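Chitinase (Chromobacterium violaceum, PDB 4TXG) probably hydrolyses the glycosidic bonds of chitin and so contributes to the breakdown of this polysaccharide. Local coordinates at residues A[311-317]-A[338-342]; A[220-226]-A[235-241]; A[413-417]-A[726-730]; A[134-140]-A[361-365]. All blocks are in the same frame, centred on the assembly; numbering follows the deposited sequence.

In the fold
Interactions 1 and 2 lie within the family 18 domain, and interaction 4 packs the earlier segment 134-140 against it, whereas interaction 3 joins it to the Chitinase C region. Along the chain 134-140 comes first, then the whole of interaction 2, the whole of interaction 1, 361-365 and finally interaction 3. Strand 308-312, helix 338-360 and strand 365-371 follow one another: interaction 1 sits at the start of the helix and interaction 4 just past its end, their centres 26 Å apart. Interactions 2 and 4 approach to about 5 Å between nearest atoms, and D307 pairs with K240 and R362. Interaction 3 lies across the chain's centre from interactions 2 and 4, so the set samples barrel core, barrel periphery and domain interface.

Interaction 1. Residues A[311-317]-A[338-342]; sequences IDFEYPT and LNKGY. With CS (cesium ion), chain D.
P316 sets its ring on the aromatic face of Y342, CG standing 3.5 Å from the Y342 ring centroid and only 7° off the normal, a well-centred CH-pi contact. From another direction comes F313, whose CD2 lies 3.6 Å from Y342 CD1; the two ring planes are nearly perpendicular, and the two side chains run antiparallel as they pass. I311 CG2 meets the edge of the same tyrosine. Beside this aromatic group L338 sends CD1 to 3.4 Å from T317 O.

The tyrosine reaches so far because CG is anti to the backbone N (chi1 -171°), which carries the ring off the helix toward the strand. Its OH then bonds to a water, 2.8 Å away, that also binds I311 O and F313 N. A second water joins P316 O to N339 OD1, while N339 ND2 bonds to G379 O. Further out, F313 stacks on F274 and meets Y275 edge-to-face, and P316 centres an inverse gamma turn just beyond the cis peptide between E314 and Y315.

On the far side of the turn both E314 oxygens bind a cesium ion, OE2 at 3.0 Å, with M395 SD as a further ligand. The sequence DIDFE completes the DxxDxDxE signature of family 18 chitinases, where barrel strand 308-312 gives way to the following loop, and the packing against helix 338-360 belongs to the beta-alpha-beta crossover of a TIM barrel.

Interaction 2. Residues A[220-226]-A[235-241]; sequences GAEMDAS and LLTQYKR. With CS (cesium ion), chain E.
D224 meets the helix through CB and OD2, against Q238 and R241. Its CB rests 3.5 Å from Q238 CD, lying alongside the glutamine chain. A nearly trans chi1 of 178° carries the carboxylate on toward R241, whose guanidinium presents its end to a single oxygen: NH1 is 2.8 Å and NH2 2.9 Å from D224 OD2. OD2 lies in the guanidinium plane, but the carboxylate is turned 74° against it, hence a salt bridge of two bonds to one atom and not a coplanar pair. The other oxygen, OD1, takes S226 OG and S226 N from the same face of its plane; the bond from S226 N makes an Asx turn. Each carboxylate oxygen is thus gripped twice, which fixes the rotation of the group.

Nearer the start of the loop segment, Q238 NE2 donates to E222 O, 2.9 Å away, the bond nearly straight at 173° and in the carbonyl plane, while Q238 OE1 binds a cesium ion at 3.0 Å. Y239 OH donates to G220 O, 2.8 Å away. Between these polar links L235 packs against A221 CB and M223 CE.

The segment 220-226 therefore runs along one flank of helix 231-242. Elsewhere on this helix K240 reaches D307 and T248, toward strands 308-312 and 247-253, and Y239 stacks on W180 in the loop before strand 185-193.

Interaction 3. Residues A[413-417]-A[726-730]; sequences LYDDG and NVGGL. With CS (cesium ion), chain K.
Y414 lies flat on a type II beta turn, N726 to G729, through which the Chitinase C region meets a loop of the family 18 domain. The ring is roughly parallel to the peptide between G728 and G729: G728 C stands 3.6 Å above the ring plane, over its centre, and G729 N lies over the rim of the same face. G729, lacking a side chain, allows its CA to come within 3.4 Å of Y414 CD1. G728 CA adds a longer CH-pi contact over this face, whereas the opposite face is covered by L413 CG, so the ring is held between its own neighbour in sequence and the turn.

D415 and N726 are set differently. Their chains cross at about a right angle, yet the carboxylate and amide planes are only 16° apart, and D415 CB comes 3.8 Å from N726 OD1. Both polar ends are tied to other partners: D415 OD1 to Y428 OH and N726 ND2 to G437 O. D415 OD2 accepts from G417 N, 2.8 Å away and well above the carboxylate plane, forming an Asx turn. V727 stands across D415 too, and its CG2 touches D416 C at 3.7 Å, while its carbonyl O binds a cesium ion.

No direct hydrogen bond crosses between the segments, and water mediates instead. One molecule accepts from D415 N and donates to N726 O; another donates to D415 O, 2.7 Å away, and accepts from G728 N at 2.9 Å.

Interaction 4. Residues A[134-140]-A[361-365]; sequences VPYCAVY and GRYYQ
Y363 is wedged among V134, Y136, V139 and Y140, and its ring makes the close half of this contact. V134 CG1 meets the ring edge in its plane, 3.4 Å from Y363 CE1. Y140 turns an edge toward the face of Y363 in an offset edge-to-face pair, the planes 73° apart and Y140 CE2 3.7 Å from Y363 CE2. Y136 leans in obliquely, with CE1 3.5 Å from Y363 OH, and V139 CG2 packs on Y363 CB. A chi1 of -173° swings the Y363 ring away from its own backbone N and into the cluster.

Polar partners meet the hydroxyls. Q365 NE2 donates to Y140 OH, 3.0 Å away and nearly straight at 170°, the oxygen lying in the amide plane; the hydroxyls of Y140 and Y363 both bond to D390 OD1, and a water bridges Y363 OH and Y136 OH.

Toward G361 the last close approach is that of P135 CG, 3.7 Å from R362 C. Beyond it the fit loosens: P135 CG is 4.4 Å from G361 C, and A138 CB stays 4.4 Å from Y363 N, with both A138 and G361 exposed to solvent. R362 sets its CB away from 134-140, and its guanidinium forms a salt bridge with D307 and donates to Y363 O.

The segment 134-140, which precedes the first barrel strand 155-161 and is tethered by the C121–C137 disulfide, thus packs where the chain leaves helix 338-360 and enters strand 365-371; P135 also touches A357 and V134 touches D354 of that helix.

Interaction 1. Residues A[311-317]-A[338-342]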
# COMPACT_ATOMS: atom_id res chain seq x y z
N ILE A 311 -8.73 -3.24 -1.86
CA ILE A 311 -8.75 -4.08 -0.66
C ILE A 311 -7.73 -3.57 0.35
O ILE A 311 -6.54 -3.57 0.07
CB ILE A 311 -8.44 -5.55 -1.01
CG1 ILE A 311 -9.48 -6.09 -2.00
CG2 ILE A 311 -8.36 -6.40 0.26
CD1 ILE A 311 -10.93 -6.10 -1.44
N ASP A 312 -8.21 -3.12 1.50
CA ASP A 312 -7.35 -2.57 2.54
C ASP A 312 -7.43 -3.45 3.79
O ASP A 312 -7.91 -3.04 4.85
CB ASP A 312 -7.75 -1.13 2.85
CG ASP A 312 -6.74 -0.42 3.74
OD1 ASP A 312 -5.75 -1.05 4.18
OD2 ASP A 312 -6.95 0.78 4.01
N PHE A 313 -6.99 -4.69 3.62
CA PHE A 313 -6.99 -5.72 4.66
C PHE A 313 -5.75 -5.53 5.54
O PHE A 313 -4.63 -5.79 5.09
CB PHE A 313 -7.04 -7.09 3.95
CG PHE A 313 -7.12 -8.32 4.85
CD1 PHE A 313 -6.88 -8.28 6.22
CD2 PHE A 313 -7.39 -9.55 4.26
CE1 PHE A 313 -6.94 -9.44 6.99
CE2 PHE A 313 -7.47 -10.72 5.02
CZ PHE A 313 -7.23 -10.66 6.39
N GLU A 314 -5.95 -5.05 6.77
CA GLU A 314 -4.82 -4.78 7.66
C GLU A 314 -4.85 -5.71 8.88
O GLU A 314 -5.46 -5.36 9.89
CB GLU A 314 -4.84 -3.30 8.12
CG GLU A 314 -4.87 -2.30 6.93
CD GLU A 314 -4.72 -0.82 7.32
OE1 GLU A 314 -4.49 -0.49 8.51
OE2 GLU A 314 -4.82 0.04 6.42
N TYR A 315 -4.18 -6.87 8.83
CA TYR A 315 -3.32 -7.33 7.72
C TYR A 315 -3.39 -8.84 7.63
O TYR A 315 -3.51 -9.51 8.65
CB TYR A 315 -1.85 -6.96 7.95
CG TYR A 315 -1.60 -5.50 8.04
CD1 TYR A 315 -1.41 -4.75 6.89
CD2 TYR A 315 -1.56 -4.86 9.27
CE1 TYR A 315 -1.18 -3.40 6.96
CE2 TYR A 315 -1.34 -3.51 9.35
CZ TYR A 315 -1.15 -2.78 8.20
OH TYR A 315 -0.92 -1.43 8.28
N PRO A 316 -3.23 -9.39 6.41
CA PRO A 316 -3.18 -10.85 6.24
C PRO A 316 -1.78 -11.39 6.50
O PRO A 316 -1.16 -11.99 5.61
CB PRO A 316 -3.60 -11.04 4.78
CG PRO A 316 -3.00 -9.82 4.10
CD PRO A 316 -3.17 -8.69 5.11
N THR A 317 -1.26 -11.17 7.70
CA THR A 317 0.09 -11.60 7.99
C THR A 317 0.12 -12.63 9.11
O THR A 317 -0.73 -12.62 10.00
CB THR A 317 0.98 -10.39 8.36
OG1 THR A 317 2.33 -10.83 8.57
CG2 THR A 317 0.48 -9.69 9.62
N LEU A 338 -3.72 -17.24 7.04
CA LEU A 338 -4.08 -15.95 6.45
C LEU A 338 -3.50 -15.73 5.06
O LEU A 338 -4.12 -15.08 4.22
CB LEU A 338 -3.65 -14.80 7.37
CG LEU A 338 -4.48 -14.69 8.65
CD1 LEU A 338 -3.95 -13.59 9.56
CD2 LEU A 338 -5.94 -14.46 8.32
N ASN A 339 -2.32 -16.27 4.80
CA ASN A 339 -1.76 -16.11 3.46
C ASN A 339 -2.59 -16.83 2.40
O ASN A 339 -2.90 -16.26 1.36
CB ASN A 339 -0.31 -16.60 3.40
CG ASN A 339 0.67 -15.54 3.87
OD1 ASN A 339 1.14 -14.73 3.08
ND2 ASN A 339 0.94 -15.52 5.17
N LYS A 340 -2.94 -18.09 2.67
CA LYS A 340 -3.81 -18.84 1.75
C LYS A 340 -5.18 -18.17 1.59
O LYS A 340 -5.75 -18.15 0.50
CB LYS A 340 -4.00 -20.28 2.23
CG LYS A 340 -2.72 -21.08 2.27
CD LYS A 340 -2.18 -21.30 0.89
CE LYS A 340 -2.61 -22.65 0.36
NZ LYS A 340 -2.00 -23.83 1.08
N GLY A 341 -5.70 -17.64 2.69
CA GLY A 341 -7.00 -16.99 2.66
C GLY A 341 -6.97 -15.75 1.80
O GLY A 341 -7.93 -15.44 1.08
N TYR A 342 -5.87 -15.01 1.87
CA TYR A 342 -5.75 -13.75 1.14
C TYR A 342 -5.56 -14.01 -0.35
O TYR A 342 -6.13 -13.32 -1.19
CB TYR A 342 -4.59 -12.96 1.71
CG TYR A 342 -4.44 -11.54 1.22
CD1 TYR A 342 -5.45 -10.60 1.40
CD2 TYR A 342 -3.25 -11.13 0.64
CE1 TYR A 342 -5.27 -9.28 1.00
CE2 TYR A 342 -3.07 -9.83 0.24
CZ TYR A 342 -4.07 -8.91 0.41
OH TYR A 342 -3.86 -7.61 0.00
CS CS D . -2.92 2.16 7.50
O HOH W 1 -5.05 -5.48 1.36
O HOH W 2 -5.55 2.70 5.58
O HOH W 3 -1.99 0.50 9.96
O HOH W 4 -0.59 -12.42 2.89
O HOH W 5 -4.50 4.04 9.86
O HOH W 6 -4.08 4.49 5.25
O HOH W 7 -1.01 3.66 8.68

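Interaction 2. Residues A[220-226]-A[235-241]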
# COMPACT_ATOMS: atom_id res chain seq x y z
N GLY A 220 -22.04 23.60 -5.33
CA GLY A 220 -21.28 22.51 -5.90
C GLY A 220 -21.63 21.15 -5.33
O GLY A 220 -21.20 20.12 -5.86
N ALA A 221 -22.42 21.12 -4.25
CA ALA A 221 -22.75 19.85 -3.60
C ALA A 221 -24.21 19.44 -3.84
O ALA A 221 -24.74 18.58 -3.14
CB ALA A 221 -22.48 19.94 -2.10
N GLU A 222 -24.84 20.06 -4.83
CA GLU A 222 -26.24 19.78 -5.14
C GLU A 222 -26.43 18.35 -5.63
O GLU A 222 -25.62 17.83 -6.41
CB GLU A 222 -26.78 20.77 -6.19
CG GLU A 222 -26.72 22.24 -5.77
CD GLU A 222 -25.38 22.92 -6.08
OE1 GLU A 222 -24.44 22.24 -6.56
OE2 GLU A 222 -25.27 24.14 -5.85
N MET A 223 -27.51 17.73 -5.18
CA MET A 223 -27.82 16.34 -5.54
C MET A 223 -28.41 16.25 -6.93
O MET A 223 -29.19 17.10 -7.35
CB MET A 223 -28.79 15.73 -4.52
CG MET A 223 -28.19 15.56 -3.12
SD MET A 223 -26.93 14.28 -3.08
CE MET A 223 -25.55 15.15 -2.35
N ASP A 224 -28.01 15.21 -7.66
CA ASP A 224 -28.64 14.84 -8.93
C ASP A 224 -29.89 14.03 -8.59
O ASP A 224 -29.79 12.92 -8.08
CB ASP A 224 -27.66 14.04 -9.79
CG ASP A 224 -28.26 13.56 -11.12
OD1 ASP A 224 -29.49 13.67 -11.34
OD2 ASP A 224 -27.48 13.06 -11.96
N ALA A 225 -31.06 14.59 -8.89
CA ALA A 225 -32.32 13.93 -8.55
C ALA A 225 -32.54 12.64 -9.34
O ALA A 225 -33.43 11.86 -8.99
CB ALA A 225 -33.49 14.89 -8.79
N SER A 226 -31.77 12.42 -10.40
CA SER A 226 -31.98 11.27 -11.28
C SER A 226 -31.22 10.02 -10.82
O SER A 226 -31.34 8.96 -11.43
CB SER A 226 -31.60 11.63 -12.73
OG SER A 226 -30.19 11.52 -12.94
N LEU A 235 -22.62 12.73 -5.55
CA LEU A 235 -21.66 13.72 -6.03
C LEU A 235 -20.52 13.06 -6.83
O LEU A 235 -20.11 13.58 -7.86
CB LEU A 235 -21.10 14.53 -4.86
CG LEU A 235 -22.13 15.48 -4.22
CD1 LEU A 235 -21.56 16.28 -3.06
CD2 LEU A 235 -22.68 16.43 -5.29
N LEU A 236 -20.03 11.90 -6.38
CA LEU A 236 -18.97 11.22 -7.13
C LEU A 236 -19.44 10.90 -8.55
O LEU A 236 -18.73 11.15 -9.53
CB LEU A 236 -18.53 9.92 -6.43
CG LEU A 236 -17.77 10.08 -5.11
CD1 LEU A 236 -17.49 8.70 -4.52
CD2 LEU A 236 -16.48 10.84 -5.31
N THR A 237 -20.66 10.40 -8.67
CA THR A 237 -21.21 10.05 -9.98
C THR A 237 -21.32 11.28 -10.87
O THR A 237 -20.97 11.25 -12.06
CB THR A 237 -22.58 9.38 -9.84
OG1 THR A 237 -22.42 8.16 -9.10
CG2 THR A 237 -23.17 9.05 -11.22
N GLN A 238 -21.79 12.37 -10.29
CA GLN A 238 -21.92 13.63 -11.04
C GLN A 238 -20.59 14.19 -11.55
O GLN A 238 -20.48 14.60 -12.70
CB GLN A 238 -22.58 14.68 -10.17
CG GLN A 238 -24.06 14.50 -10.00
CD GLN A 238 -24.65 15.70 -9.31
OE1 GLN A 238 -24.93 16.71 -9.94
NE2 GLN A 238 -24.81 15.60 -7.99
N TYR A 239 -19.59 14.24 -10.67
CA TYR A 239 -18.33 14.86 -11.05
C TYR A 239 -17.58 14.00 -12.06
O TYR A 239 -16.85 14.53 -12.90
CB TYR A 239 -17.47 15.15 -9.82
CG TYR A 239 -17.84 16.46 -9.18
CD1 TYR A 239 -18.88 16.53 -8.26
CD2 TYR A 239 -17.19 17.63 -9.52
CE1 TYR A 239 -19.25 17.74 -7.69
CE2 TYR A 239 -17.55 18.85 -8.95
CZ TYR A 239 -18.58 18.89 -8.04
OH TYR A 239 -18.94 20.10 -7.48
N LYS A 240 -17.76 12.68 -12.00
CA LYS A 240 -17.11 11.82 -12.98
C LYS A 240 -17.58 12.12 -14.40
O LYS A 240 -16.85 11.88 -15.35
CB LYS A 240 -17.34 10.34 -12.65
CG LYS A 240 -16.51 9.87 -11.48
CD LYS A 240 -16.04 8.45 -11.65
CE LYS A 240 -17.17 7.47 -11.56
NZ LYS A 240 -16.66 6.07 -11.69
N ARG A 241 -18.80 12.65 -14.54
CA ARG A 241 -19.28 13.02 -15.87
C ARG A 241 -18.48 14.18 -16.45
O ARG A 241 -18.26 14.26 -17.67
CB ARG A 241 -20.77 13.40 -15.82
CG ARG A 241 -21.66 12.30 -15.29
CD ARG A 241 -23.09 12.78 -15.27
NE ARG A 241 -24.00 11.82 -14.68
CZ ARG A 241 -25.04 12.16 -13.94
NH1 ARG A 241 -25.27 13.45 -13.70
NH2 ARG A 241 -25.84 11.24 -13.44
CS CS E . -27.16 18.65 -9.94

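Interaction 3. Residues A[413-417]-A[726-730]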
# COMPACT_ATOMS: atom_id res chain seq x y z
N LEU A 413 11.86 8.79 2.91
CA LEU A 413 12.11 8.23 1.58
C LEU A 413 13.23 7.18 1.63
O LEU A 413 13.12 6.12 1.02
CB LEU A 413 12.50 9.34 0.60
CG LEU A 413 12.87 8.89 -0.82
CD1 LEU A 413 11.72 8.12 -1.46
CD2 LEU A 413 13.25 10.09 -1.67
N TYR A 414 14.30 7.51 2.35
CA TYR A 414 15.50 6.68 2.42
C TYR A 414 15.89 6.31 3.85
O TYR A 414 15.49 6.96 4.80
CB TYR A 414 16.70 7.41 1.83
CG TYR A 414 16.68 7.72 0.36
CD1 TYR A 414 16.26 6.78 -0.58
CD2 TYR A 414 17.16 8.95 -0.11
CE1 TYR A 414 16.28 7.07 -1.93
CE2 TYR A 414 17.18 9.25 -1.45
CZ TYR A 414 16.75 8.30 -2.36
OH TYR A 414 16.78 8.60 -3.70
N ASP A 415 16.72 5.28 3.96
CA ASP A 415 17.46 5.01 5.19
C ASP A 415 18.63 6.00 5.32
O ASP A 415 19.23 6.37 4.31
CB ASP A 415 17.98 3.57 5.17
CG ASP A 415 18.63 3.17 6.48
OD1 ASP A 415 17.89 2.85 7.43
OD2 ASP A 415 19.87 3.20 6.55
N ASP A 416 18.94 6.43 6.55
CA ASP A 416 20.10 7.31 6.80
C ASP A 416 21.12 6.64 7.72
O ASP A 416 22.08 7.27 8.17
CB ASP A 416 19.66 8.68 7.38
CG ASP A 416 19.16 8.60 8.84
OD1 ASP A 416 18.92 7.49 9.36
OD2 ASP A 416 18.98 9.68 9.46
N GLY A 417 20.91 5.36 7.99
CA GLY A 417 21.84 4.60 8.82
C GLY A 417 21.65 4.85 10.30
O GLY A 417 22.37 4.30 11.13
N ASN A 726 22.42 1.01 2.09
CA ASN A 726 21.41 1.63 1.24
C ASN A 726 21.11 3.06 1.66
O ASN A 726 20.06 3.61 1.36
CB ASN A 726 20.11 0.79 1.18
CG ASN A 726 19.37 0.72 2.52
OD1 ASN A 726 19.98 0.72 3.59
ND2 ASN A 726 18.04 0.63 2.46
N VAL A 727 22.07 3.69 2.34
CA VAL A 727 21.95 5.13 2.57
C VAL A 727 21.94 5.84 1.22
O VAL A 727 22.79 5.57 0.35
CB VAL A 727 23.10 5.66 3.45
CG1 VAL A 727 23.11 7.19 3.45
CG2 VAL A 727 22.96 5.12 4.86
N GLY A 728 20.95 6.71 1.01
CA GLY A 728 20.81 7.40 -0.26
C GLY A 728 20.05 6.58 -1.28
O GLY A 728 19.95 6.97 -2.45
N GLY A 729 19.53 5.44 -0.84
CA GLY A 729 18.68 4.60 -1.67
C GLY A 729 19.35 3.32 -2.16
O GLY A 729 20.57 3.27 -2.30
N LEU A 730 18.55 2.29 -2.42
CA LEU A 730 19.06 1.08 -3.04
C LEU A 730 19.53 1.41 -4.46
O LEU A 730 18.91 2.22 -5.14
CB LEU A 730 17.98 -0.01 -3.05
CG LEU A 730 17.72 -0.59 -1.66
CD1 LEU A 730 16.33 -1.24 -1.57
CD2 LEU A 730 18.82 -1.58 -1.31
CS CS K . 25.63 6.32 -0.74
O HOH W 8 17.47 4.00 1.54
O HOH W 9 19.80 8.60 2.86
O HOH W 10 22.94 4.56 -2.22
O HOH W 11 25.90 3.52 0.17

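Interaction 4. Residues A[134-140]-A[361-365]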
# COMPACT_ATOMS: atom_id res chain seq x y z
N VAL A 134 -11.65 -10.34 -21.26
CA VAL A 134 -11.55 -9.19 -20.37
C VAL A 134 -11.21 -7.94 -21.17
O VAL A 134 -10.23 -7.93 -21.90
CB VAL A 134 -10.48 -9.44 -19.30
CG1 VAL A 134 -10.39 -8.28 -18.33
CG2 VAL A 134 -10.76 -10.76 -18.58
N PRO A 135 -12.03 -6.89 -21.04
CA PRO A 135 -11.90 -5.69 -21.88
C PRO A 135 -10.77 -4.75 -21.45
O PRO A 135 -11.03 -3.60 -21.10
CB PRO A 135 -13.27 -5.01 -21.72
CG PRO A 135 -13.71 -5.39 -20.35
CD PRO A 135 -13.22 -6.82 -20.16
N TYR A 136 -9.53 -5.22 -21.51
CA TYR A 136 -8.39 -4.41 -21.05
C TYR A 136 -8.24 -3.10 -21.81
O TYR A 136 -7.78 -2.11 -21.25
CB TYR A 136 -7.09 -5.19 -21.17
CG TYR A 136 -6.96 -6.33 -20.20
CD1 TYR A 136 -6.93 -6.10 -18.83
CD2 TYR A 136 -6.88 -7.63 -20.66
CE1 TYR A 136 -6.81 -7.16 -17.94
CE2 TYR A 136 -6.76 -8.68 -19.78
CZ TYR A 136 -6.73 -8.44 -18.43
OH TYR A 136 -6.61 -9.51 -17.58
N CYS A 137 -8.60 -3.09 -23.08
CA CYS A 137 -8.33 -1.93 -23.91
C CYS A 137 -9.25 -0.76 -23.57
O CYS A 137 -9.04 0.36 -24.05
CB CYS A 137 -8.43 -2.29 -25.39
SG CYS A 137 -6.94 -3.17 -25.96
N ALA A 138 -10.23 -1.00 -22.72
CA ALA A 138 -11.09 0.07 -22.21
C ALA A 138 -10.35 0.99 -21.23
O ALA A 138 -10.72 2.15 -21.07
CB ALA A 138 -12.34 -0.53 -21.54
N VAL A 139 -9.30 0.47 -20.59
CA VAL A 139 -8.59 1.19 -19.53
C VAL A 139 -7.09 1.24 -19.80
O VAL A 139 -6.39 2.15 -19.33
CB VAL A 139 -8.86 0.52 -18.14
CG1 VAL A 139 -7.90 1.00 -17.06
CG2 VAL A 139 -10.31 0.76 -17.70
N TYR A 140 -6.59 0.27 -20.57
CA TYR A 140 -5.15 0.17 -20.83
C TYR A 140 -4.80 0.35 -22.30
O TYR A 140 -5.61 0.13 -23.19
CB TYR A 140 -4.63 -1.19 -20.35
CG TYR A 140 -4.80 -1.39 -18.86
CD1 TYR A 140 -4.02 -0.68 -17.96
CD2 TYR A 140 -5.75 -2.28 -18.36
CE1 TYR A 140 -4.17 -0.85 -16.58
CE2 TYR A 140 -5.91 -2.46 -16.98
CZ TYR A 140 -5.12 -1.73 -16.10
OH TYR A 140 -5.26 -1.89 -14.74
N GLY A 361 -18.91 -5.07 -20.66
CA GLY A 361 -18.17 -4.33 -21.67
C GLY A 361 -17.42 -3.14 -21.12
O GLY A 361 -17.20 -2.15 -21.83
N ARG A 362 -17.03 -3.20 -19.85
CA ARG A 362 -16.21 -2.16 -19.25
C ARG A 362 -15.34 -2.81 -18.18
O ARG A 362 -15.72 -3.82 -17.60
CB ARG A 362 -17.06 -1.04 -18.66
CG ARG A 362 -17.85 -1.41 -17.42
CD ARG A 362 -17.12 -0.94 -16.18
NE ARG A 362 -17.68 0.31 -15.65
CZ ARG A 362 -16.94 1.22 -15.02
NH1 ARG A 362 -17.50 2.33 -14.55
NH2 ARG A 362 -15.63 1.02 -14.88
N TYR A 363 -14.17 -2.25 -17.92
CA TYR A 363 -13.20 -2.93 -17.07
C TYR A 363 -13.33 -2.55 -15.59
O TYR A 363 -13.64 -1.40 -15.26
CB TYR A 363 -11.79 -2.61 -17.58
CG TYR A 363 -10.73 -3.40 -16.88
CD1 TYR A 363 -10.56 -4.75 -17.16
CD2 TYR A 363 -9.93 -2.82 -15.91
CE1 TYR A 363 -9.60 -5.49 -16.52
CE2 TYR A 363 -8.97 -3.56 -15.25
CZ TYR A 363 -8.81 -4.89 -15.57
OH TYR A 363 -7.86 -5.65 -14.93
N TYR A 364 -13.10 -3.52 -14.71
CA TYR A 364 -13.09 -3.27 -13.26
C TYR A 364 -11.72 -3.58 -12.67
O TYR A 364 -11.21 -4.69 -12.83
CB TYR A 364 -14.16 -4.11 -12.54
CG TYR A 364 -15.57 -3.85 -13.03
CD1 TYR A 364 -16.21 -2.64 -12.76
CD2 TYR A 364 -16.26 -4.81 -13.75
CE1 TYR A 364 -17.50 -2.40 -13.21
CE2 TYR A 364 -17.56 -4.58 -14.21
CZ TYR A 364 -18.17 -3.37 -13.93
OH TYR A 364 -19.46 -3.14 -14.38
N GLN A 365 -11.14 -2.60 -11.99
CA GLN A 365 -9.82 -2.77 -11.40
C GLN A 365 -9.89 -3.37 -9.99
O GLN A 365 -10.83 -3.11 -9.25
CB GLN A 365 -9.07 -1.42 -11.37
CG GLN A 365 -8.54 -0.96 -12.74
CD GLN A 365 -7.76 0.35 -12.67
OE1 GLN A 365 -8.23 1.33 -12.10
NE2 GLN A 365 -6.57 0.37 -13.26
O HOH W 12 -7.75 -8.80 -15.06